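Local coordinates for protein beta-N-acetylglucosaminidase Nag2 (Vibrio harveyi, PDB 6EZR) that probably releases terminal non-reducing N-acetyl-D-hexosamine residues from N-acetyl-beta-D-hexosaminides by hydrolysis, as a family 20 glycoside hydrolase, at residues I198-N203 with I220-G225; T392-I397 with E438-V443; G518-L523 with R573-Q578. All blocks are in the same frame, centred on the assembly; numbering follows the deposited sequence.

Contact 1: residues I198-N203 with I220-G225; sequences IIFKSN and IKIEAG
The phenyl ring of F200 lies beside I222, both side chains pointing the same way, and the delta methyl of the isoleucine overlaps the far end of the ring: I222 CD1 is 3.7 Å from F200 CZ. The methyl is 4.1 Å from the F200 ring centroid and 30° off the ring normal, an off-centre CH-pi contact. In I222, CG1 stands anti to the carbonyl carbon (chi1 -68°), which brings the methyl up to the ring. I198 and I220 share this face of the sheet, meeting through CG1 of I198 and CD1 of I220 at 4.2 Å. Helix 227-240 packs on the F200/I222 end of this face, where F230 touches both side chains; strand 154-158 meets I198 and I220.

The other face carries I199, K201, K221 and E223; I199 CG2 approaches K221 CG to 4.1 Å. Beyond the strand end, N203 reaches back to E223, and N203 ND2 donates to E223 OE1 at 2.8 Å. The carboxylate oxygen lies close to the amide plane, and the amide and carboxylate planes are inclined by 16°. T205 OG1 hydrogen-bonds the amide's other atom, N203 OD1, so both amide atoms are engaged and its rotation is fixed.

Between the backbones, I222 N donates to I199 O at 2.7 Å and K201 N to I222 O at 2.8 Å, whereas the bond from A224 N to K201 O is weak. This is parallel beta pairing, inside the mixed sheet of the family 20 domain 2, with a helix packed on part of one face.

Contact 2: residues T392-I397 with E438-V443; sequences TEYRSI and EVPNGV
Y394 presents one ring face to V443, whose CG2 methyl sits over the ring centre in a CH-pi contact, 3.7 Å from the centroid and 12° off the normal. The two segments are loops of the family 20 catalytic domain, a TIM barrel; 438-443 follows strand 431-435, and its first residue, E438, is the predicted proton donor. P440 also meets the tyrosine: P440 CG approaches Y394 CD1 obliquely, at 3.9 Å. The same CG reaches the backbone of the other loop, 3.7 Å from S396 CA, while P440 CB lies 3.4 Å from R395 O. The proline thus fits against the R395-S396 backbone and the Y394 ring together.

Two torsions bring the aromatic contact about. CG of Y394 stands between its backbone N and carbonyl carbon (chi1 64°), turning the ring toward the second loop; in V443, CG1 takes the equivalent position and leaves CG2 to meet the ring. A type II turn from P440 to V443 sets the spacing of the two apolar partners. G442 supplies its positive phi, and the bond closing it, V443 N to P440 O, is weak.

Further out, Y394 OH makes a weak hydrogen bond with V404 N, and S396 OG bonds Y400 N, tying this loop to the chain that follows. E438 itself does not touch 392-397: its carboxylate is turned away, with salt bridges to K463 and K495. At the other end, T392 OG1 bonds D390 OD1 and K446 N, and the methyl on the other branch, T392 CG2, rests 3.2 Å from G442 O.

Contact 3: residues G518-L523 with R573-Q578; sequences GFDVVL and RIWGIQ
One face of the R573 guanidinium is covered by G518 CA, 3.5 Å above the plane and offset toward its rim; at the edge, near that plane, lies D520 OD1. The two charges remain short of a salt bridge, with D520 OD1 4.5 Å from R573 NE. Each has a firmer partner: R573 NH1 bonds A515 O in the last turn of helix 508-517, and D520 OD2 bridges to R483. G518 ends that helix in a Schellman motif. The W575 indole is approached obliquely by the V522 CG2 methyl, 3.6 Å from W575 CE3, and also by D520. Y431 meets this indole edge-to-face.

The strands 521-523 and 574-581 are parallel neighbours in the TIM barrel of the catalytic domain; 574-581 also pairs with 265-271, the first barrel strand, and so closes the barrel. V521 N donates to R573 O at 3.0 Å, and V521 O accepts from W575 N. Past W575, L523 N bonds G576 O at 2.8 Å and Q578 N bonds L523 O, in the latter with the donor tilted 29° from the carbonyl plane. L523 and I577 share one sheet face, where their CD1 methyls come within 4.1 Å. With V522 CG1 anti to the backbone N (chi1 178°), CG1 reaches Q578 CB at 3.9 Å and CG2 the indole; the Q578 amide is held by Q524, H298 and Y265.

How the contacts relate
Contact 1 belongs to domain 2, while contacts 2 and 3 lie in the catalytic domain; in sequence the three follow one another without overlapping. Contacts 1 and 2 sit on opposite sides of the chain's centre, about 56 Å apart between centres. Contact 3 lies about 31 Å from contact 1 and about 28 Å from contact 2, again between centres, and none of the three touches another. Contact 2 holds the predicted proton donor E438, and its S396 side chain is about 9 Å from that of R274, which binds N-acetyl-D-glucosamine. In contact 3, the Q578 side chain is about 11 Å from that of D532, another sugar-binding residue. Contact 1 is remote from these sites.

Contact 1: residues I198-N203 with I220-G225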
loop_
_atom_site.group_PDB
_atom_site.type_symbol
_atom_site.label_atom_id
_atom_site.label_comp_id
_atom_site.label_asym_id
_atom_site.label_seq_id
_atom_site.Cartn_x
_atom_site.Cartn_y
_atom_site.Cartn_z
ATOM N N ILE A 198 -3.202 -8.810 -37.094
ATOM C CA ILE A 198 -2.862 -7.896 -35.995
ATOM C C ILE A 198 -1.355 -7.593 -36.056
ATOM O O ILE A 198 -0.529 -8.494 -35.944
ATOM C CB ILE A 198 -3.296 -8.465 -34.623
ATOM C CG1 ILE A 198 -4.817 -8.689 -34.609
ATOM C CG2 ILE A 198 -2.926 -7.509 -33.493
ATOM C CD1 ILE A 198 -5.301 -9.677 -33.572
ATOM N N ILE A 199 -1.013 -6.315 -36.215
ATOM C CA ILE A 199 0.336 -5.899 -36.612
ATOM C C ILE A 199 0.984 -5.018 -35.551
ATOM O O ILE A 199 0.367 -4.076 -35.066
ATOM C CB ILE A 199 0.282 -5.171 -37.978
ATOM C CG1 ILE A 199 0.020 -6.192 -39.088
ATOM C CG2 ILE A 199 1.573 -4.422 -38.296
ATOM C CD1 ILE A 199 -0.622 -5.613 -40.325
ATOM N N PHE A 200 2.235 -5.337 -35.218
ATOM C CA PHE A 200 3.071 -4.523 -34.336
ATOM C C PHE A 200 4.193 -3.895 -35.164
ATOM O O PHE A 200 5.024 -4.602 -35.730
ATOM C CB PHE A 200 3.657 -5.379 -33.210
ATOM C CG PHE A 200 2.661 -5.752 -32.148
ATOM C CD1 PHE A 200 1.756 -6.791 -32.352
ATOM C CD2 PHE A 200 2.630 -5.070 -30.937
ATOM C CE1 PHE A 200 0.833 -7.133 -31.365
ATOM C CE2 PHE A 200 1.714 -5.411 -29.951
ATOM C CZ PHE A 200 0.814 -6.447 -30.163
ATOM N N LYS A 201 4.207 -2.567 -35.222
ATOM C CA LYS A 201 5.112 -1.817 -36.094
ATOM C C LYS A 201 5.858 -0.746 -35.306
ATOM O O LYS A 201 5.279 -0.076 -34.466
ATOM C CB LYS A 201 4.304 -1.164 -37.220
ATOM C CG LYS A 201 5.119 -0.280 -38.152
ATOM C CD LYS A 201 4.245 0.501 -39.111
ATOM C CE LYS A 201 5.084 1.458 -39.941
ATOM N NZ LYS A 201 4.217 2.365 -40.740
ATOM N N SER A 202 7.139 -0.572 -35.608
ATOM C CA SER A 202 7.944 0.487 -35.004
ATOM C C SER A 202 7.614 1.857 -35.593
ATOM O O SER A 202 7.413 1.985 -36.794
ATOM C CB SER A 202 9.426 0.207 -35.224
ATOM O OG SER A 202 10.221 1.162 -34.562
ATOM N N ASN A 203 7.573 2.871 -34.731
ATOM C CA ASN A 203 7.442 4.275 -35.135
ATOM C C ASN A 203 8.243 5.139 -34.145
ATOM O O ASN A 203 7.720 5.528 -33.105
ATOM C CB ASN A 203 5.963 4.700 -35.201
ATOM C CG ASN A 203 5.766 6.123 -35.732
ATOM O OD1 ASN A 203 6.656 6.972 -35.645
ATOM N ND2 ASN A 203 4.585 6.389 -36.277
ATOM N N ILE A 220 -5.752 -4.796 -37.463
ATOM C CA ILE A 220 -5.358 -3.915 -36.357
ATOM C C ILE A 220 -3.864 -3.607 -36.476
ATOM O O ILE A 220 -3.050 -4.523 -36.592
ATOM C CB ILE A 220 -5.629 -4.543 -34.968
ATOM C CG1 ILE A 220 -7.132 -4.672 -34.719
ATOM C CG2 ILE A 220 -5.021 -3.688 -33.857
ATOM C CD1 ILE A 220 -7.506 -5.608 -33.582
ATOM N N LYS A 221 -3.519 -2.321 -36.421
ATOM C CA LYS A 221 -2.132 -1.878 -36.477
ATOM C C LYS A 221 -1.777 -1.148 -35.182
ATOM O O LYS A 221 -2.435 -0.170 -34.824
ATOM C CB LYS A 221 -1.902 -0.960 -37.687
ATOM C CG LYS A 221 -0.436 -0.871 -38.110
ATOM C CD LYS A 221 -0.039 0.483 -38.701
ATOM C CE LYS A 221 -0.006 0.509 -40.222
ATOM N NZ LYS A 221 -1.345 0.694 -40.840
ATOM N N ILE A 222 -0.744 -1.637 -34.490
ATOM C CA ILE A 222 -0.199 -0.991 -33.291
ATOM C C ILE A 222 1.167 -0.401 -33.618
ATOM O O ILE A 222 2.061 -1.110 -34.071
ATOM C CB ILE A 222 -0.065 -1.973 -32.100
ATOM C CG1 ILE A 222 -1.451 -2.405 -31.613
ATOM C CG2 ILE A 222 0.685 -1.327 -30.936
ATOM C CD1 ILE A 222 -1.441 -3.619 -30.711
ATOM N N GLU A 223 1.310 0.898 -33.363
ATOM C CA GLU A 223 2.556 1.626 -33.562
ATOM C C GLU A 223 3.058 2.141 -32.225
ATOM O O GLU A 223 2.268 2.579 -31.398
ATOM C CB GLU A 223 2.344 2.810 -34.499
ATOM C CG GLU A 223 2.179 2.455 -35.963
ATOM C CD GLU A 223 1.821 3.671 -36.797
ATOM O OE1 GLU A 223 2.723 4.493 -37.074
ATOM O OE2 GLU A 223 0.634 3.812 -37.166
ATOM N N ALA A 224 4.371 2.083 -32.026
ATOM C CA ALA A 224 5.017 2.680 -30.862
ATOM C C ALA A 224 6.513 2.808 -31.099
ATOM O O ALA A 224 7.075 2.098 -31.927
ATOM C CB ALA A 224 4.760 1.842 -29.614
ATOM N N GLY A 225 7.144 3.717 -30.362
ATOM C CA GLY A 225 8.600 3.926 -30.416
ATOM C C GLY A 225 9.356 3.368 -29.224
ATOM O O GLY A 225 10.575 3.496 -29.142
#

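Contact 2: residues T392-I397 with E438-V443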
loop_
_atom_site.group_PDB
_atom_site.type_symbol
_atom_site.label_atom_id
_atom_site.label_comp_id
_atom_site.label_asym_id
_atom_site.label_seq_id
_atom_site.Cartn_x
_atom_site.Cartn_y
_atom_site.Cartn_z
ATOM N N THR A 392 16.749 6.692 27.068
ATOM C CA THR A 392 15.882 7.710 26.461
ATOM C C THR A 392 14.425 7.246 26.371
ATOM O O THR A 392 14.139 6.179 25.828
ATOM C CB THR A 392 16.370 8.110 25.053
ATOM O OG1 THR A 392 17.783 8.333 25.079
ATOM C CG2 THR A 392 15.684 9.382 24.579
ATOM N N GLU A 393 13.527 8.058 26.926
ATOM C CA GLU A 393 12.088 7.797 26.899
ATOM C C GLU A 393 11.443 8.639 25.797
ATOM O O GLU A 393 11.351 9.868 25.908
ATOM C CB GLU A 393 11.460 8.096 28.260
ATOM C CG GLU A 393 11.883 7.109 29.344
ATOM C CD GLU A 393 11.191 7.330 30.688
ATOM O OE1 GLU A 393 11.168 6.377 31.498
ATOM O OE2 GLU A 393 10.675 8.444 30.942
ATOM N N TYR A 394 11.035 7.958 24.728
ATOM C CA TYR A 394 10.374 8.572 23.577
ATOM C C TYR A 394 9.188 7.721 23.150
ATOM O O TYR A 394 9.032 6.590 23.599
ATOM C CB TYR A 394 11.348 8.748 22.407
ATOM C CG TYR A 394 11.884 7.455 21.817
ATOM C CD1 TYR A 394 11.206 6.800 20.791
ATOM C CD2 TYR A 394 13.076 6.888 22.280
ATOM C CE1 TYR A 394 11.689 5.619 20.244
ATOM C CE2 TYR A 394 13.571 5.707 21.734
ATOM C CZ TYR A 394 12.875 5.075 20.714
ATOM O OH TYR A 394 13.347 3.903 20.163
ATOM N N ARG A 395 8.357 8.282 22.281
ATOM C CA ARG A 395 7.177 7.586 21.776
ATOM C C ARG A 395 6.942 7.904 20.305
ATOM O O ARG A 395 6.807 9.069 19.933
ATOM C CB ARG A 395 5.942 7.952 22.611
ATOM C CG ARG A 395 5.953 7.387 24.028
ATOM C CD ARG A 395 5.725 5.889 23.991
ATOM N NE ARG A 395 5.717 5.242 25.299
ATOM C CZ ARG A 395 5.394 3.963 25.502
ATOM N NH1 ARG A 395 5.426 3.463 26.735
ATOM N NH2 ARG A 395 5.034 3.172 24.482
ATOM N N SER A 396 6.898 6.866 19.474
ATOM C CA SER A 396 6.620 7.042 18.049
ATOM C C SER A 396 5.141 7.335 17.819
ATOM O O SER A 396 4.313 7.205 18.731
ATOM C CB SER A 396 7.056 5.814 17.233
ATOM O OG SER A 396 6.092 4.769 17.260
ATOM N N ILE A 397 4.821 7.695 16.582
ATOM C CA ILE A 397 3.441 7.955 16.162
ATOM C C ILE A 397 2.528 6.717 16.230
ATOM O O ILE A 397 1.320 6.843 16.391
ATOM C CB ILE A 397 3.434 8.634 14.771
ATOM C CG1 ILE A 397 3.784 10.109 14.958
ATOM C CG2 ILE A 397 2.083 8.517 14.068
ATOM C CD1 ILE A 397 4.404 10.745 13.748
ATOM N N GLU A 438 10.479 11.364 9.775
ATOM C CA GLU A 438 11.029 12.117 10.905
ATOM C C GLU A 438 10.921 11.258 12.184
ATOM O O GLU A 438 9.885 10.632 12.452
ATOM C CB GLU A 438 10.321 13.480 11.068
ATOM C CG GLU A 438 10.822 14.380 12.214
ATOM C CD GLU A 438 12.198 15.012 11.975
ATOM O OE1 GLU A 438 12.519 15.360 10.818
ATOM O OE2 GLU A 438 12.965 15.191 12.956
ATOM N N VAL A 439 12.013 11.209 12.941
ATOM C CA VAL A 439 12.080 10.379 14.151
ATOM C C VAL A 439 11.276 11.062 15.248
ATOM O O VAL A 439 11.077 12.270 15.177
ATOM C CB VAL A 439 13.533 10.090 14.634
ATOM C CG1 VAL A 439 14.265 9.219 13.633
ATOM C CG2 VAL A 439 14.326 11.359 14.922
ATOM N N PRO A 440 10.812 10.303 16.261
ATOM C CA PRO A 440 10.075 10.923 17.371
ATOM C C PRO A 440 10.929 11.954 18.119
ATOM O O PRO A 440 12.134 11.742 18.258
ATOM C CB PRO A 440 9.755 9.743 18.290
ATOM C CG PRO A 440 9.978 8.517 17.479
ATOM C CD PRO A 440 11.043 8.869 16.498
ATOM N N ASN A 441 10.319 13.049 18.582
ATOM C CA ASN A 441 11.074 14.152 19.214
ATOM C C ASN A 441 11.766 13.707 20.509
ATOM O O ASN A 441 11.219 12.920 21.284
ATOM C CB ASN A 441 10.192 15.390 19.478
ATOM C CG ASN A 441 10.996 16.598 19.995
ATOM O OD1 ASN A 441 11.867 17.132 19.297
ATOM N ND2 ASN A 441 10.705 17.030 21.220
ATOM N N GLY A 442 12.983 14.206 20.709
ATOM C CA GLY A 442 13.814 13.833 21.854
ATOM C C GLY A 442 14.413 12.431 21.839
ATOM O O GLY A 442 14.889 11.964 22.874
ATOM N N VAL A 443 14.399 11.761 20.684
ATOM C CA VAL A 443 15.012 10.432 20.546
ATOM C C VAL A 443 16.545 10.559 20.623
ATOM O O VAL A 443 17.106 11.592 20.246
ATOM C CB VAL A 443 14.546 9.729 19.247
ATOM C CG1 VAL A 443 15.136 10.378 17.999
ATOM C CG2 VAL A 443 14.857 8.240 19.285
#

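Contact 3: residues G518-L523 with R573-Q578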
loop_
_atom_site.group_PDB
_atom_site.type_symbol
_atom_site.label_atom_id
_atom_site.label_comp_id
_atom_site.label_asym_id
_atom_site.label_seq_id
_atom_site.Cartn_x
_atom_site.Cartn_y
_atom_site.Cartn_z
ATOM N N GLY A 518 14.628 22.201 -5.283
ATOM C CA GLY A 518 15.518 21.441 -6.163
ATOM C C GLY A 518 15.254 19.947 -6.223
ATOM O O GLY A 518 15.778 19.271 -7.106
ATOM N N PHE A 519 14.459 19.424 -5.290
ATOM C CA PHE A 519 14.158 17.991 -5.246
ATOM C C PHE A 519 13.245 17.578 -6.404
ATOM O O PHE A 519 12.391 18.346 -6.832
ATOM C CB PHE A 519 13.451 17.615 -3.947
ATOM C CG PHE A 519 14.236 17.896 -2.690
ATOM C CD1 PHE A 519 15.147 16.967 -2.196
ATOM C CD2 PHE A 519 14.014 19.063 -1.959
ATOM C CE1 PHE A 519 15.843 17.211 -1.024
ATOM C CE2 PHE A 519 14.707 19.310 -0.782
ATOM C CZ PHE A 519 15.623 18.383 -0.314
ATOM N N ASP A 520 13.440 16.363 -6.909
ATOM C CA ASP A 520 12.425 15.698 -7.716
ATOM C C ASP A 520 11.408 15.109 -6.745
ATOM O O ASP A 520 11.771 14.617 -5.665
ATOM C CB ASP A 520 13.039 14.610 -8.605
ATOM C CG ASP A 520 13.871 15.183 -9.763
ATOM O OD1 ASP A 520 13.687 16.366 -10.135
ATOM O OD2 ASP A 520 14.717 14.439 -10.307
ATOM N N VAL A 521 10.132 15.187 -7.116
ATOM C CA VAL A 521 9.056 14.810 -6.204
ATOM C C VAL A 521 8.044 13.864 -6.850
ATOM O O VAL A 521 7.780 13.935 -8.049
ATOM C CB VAL A 521 8.352 16.050 -5.576
ATOM C CG1 VAL A 521 9.365 17.018 -4.967
ATOM C CG2 VAL A 521 7.505 16.792 -6.588
ATOM N N VAL A 522 7.487 12.987 -6.023
ATOM C CA VAL A 522 6.387 12.098 -6.403
ATOM C C VAL A 522 5.183 12.495 -5.553
ATOM O O VAL A 522 5.295 12.614 -4.338
ATOM C CB VAL A 522 6.738 10.606 -6.166
ATOM C CG1 VAL A 522 5.568 9.695 -6.524
ATOM C CG2 VAL A 522 7.959 10.204 -6.978
ATOM N N LEU A 523 4.045 12.700 -6.204
ATOM C CA LEU A 523 2.818 13.110 -5.528
ATOM C C LEU A 523 2.026 11.893 -5.081
ATOM O O LEU A 523 1.528 11.121 -5.910
ATOM C CB LEU A 523 1.957 13.975 -6.445
ATOM C CG LEU A 523 2.644 15.195 -7.056
ATOM C CD1 LEU A 523 1.679 15.915 -7.980
ATOM C CD2 LEU A 523 3.171 16.146 -5.997
ATOM N N ARG A 573 10.514 18.840 -12.494
ATOM C CA ARG A 573 10.776 18.208 -11.187
ATOM C C ARG A 573 9.672 17.263 -10.674
ATOM O O ARG A 573 9.920 16.492 -9.754
ATOM C CB ARG A 573 11.036 19.283 -10.130
ATOM C CG ARG A 573 12.199 20.209 -10.453
ATOM C CD ARG A 573 13.473 19.883 -9.695
ATOM N NE ARG A 573 14.568 20.745 -10.147
ATOM C CZ ARG A 573 14.723 22.040 -9.839
ATOM N NH1 ARG A 573 13.858 22.683 -9.048
ATOM N NH2 ARG A 573 15.765 22.708 -10.331
ATOM N N ILE A 574 8.469 17.329 -11.241
ATOM C CA ILE A 574 7.405 16.380 -10.894
ATOM C C ILE A 574 7.593 15.067 -11.665
ATOM O O ILE A 574 7.381 15.017 -12.872
ATOM C CB ILE A 574 5.989 16.950 -11.165
ATOM C CG1 ILE A 574 5.793 18.328 -10.493
ATOM C CG2 ILE A 574 4.922 15.967 -10.700
ATOM C CD1 ILE A 574 6.132 18.405 -9.014
ATOM N N TRP A 575 7.996 14.012 -10.958
ATOM C CA TRP A 575 8.086 12.662 -11.532
ATOM C C TRP A 575 6.701 12.190 -11.943
ATOM O O TRP A 575 6.464 11.804 -13.095
ATOM C CB TRP A 575 8.659 11.674 -10.511
ATOM C CG TRP A 575 10.130 11.404 -10.603
ATOM C CD1 TRP A 575 11.105 12.208 -11.141
ATOM C CD2 TRP A 575 10.800 10.244 -10.102
ATOM N NE1 TRP A 575 12.338 11.601 -11.020
ATOM C CE2 TRP A 575 12.175 10.396 -10.384
ATOM C CE3 TRP A 575 10.368 9.087 -9.448
ATOM C CZ2 TRP A 575 13.119 9.421 -10.036
ATOM C CZ3 TRP A 575 11.296 8.126 -9.100
ATOM C CH2 TRP A 575 12.655 8.296 -9.391
ATOM N N GLY A 576 5.789 12.225 -10.982
ATOM C CA GLY A 576 4.425 11.851 -11.238
ATOM C C GLY A 576 3.672 11.516 -9.979
ATOM O O GLY A 576 3.918 12.093 -8.914
ATOM N N ILE A 577 2.735 10.586 -10.129
ATOM C CA ILE A 577 1.720 10.304 -9.124
ATOM C C ILE A 577 1.912 8.889 -8.603
ATOM O O ILE A 577 2.369 7.999 -9.333
ATOM C CB ILE A 577 0.283 10.497 -9.691
ATOM C CG1 ILE A 577 -0.109 11.975 -9.679
ATOM C CG2 ILE A 577 -0.772 9.816 -8.833
ATOM C CD1 ILE A 577 0.686 12.872 -10.593
ATOM N N GLN A 578 1.564 8.705 -7.331
ATOM C CA GLN A 578 1.464 7.385 -6.744
ATOM C C GLN A 578 0.221 7.239 -5.867
ATOM O O GLN A 578 -0.196 8.176 -5.197
ATOM C CB GLN A 578 2.708 7.070 -5.919
ATOM C CG GLN A 578 2.961 5.578 -5.850
ATOM C CD GLN A 578 4.240 5.229 -5.131
ATOM O OE1 GLN A 578 5.150 4.666 -5.729
ATOM N NE2 GLN A 578 4.314 5.564 -3.846
#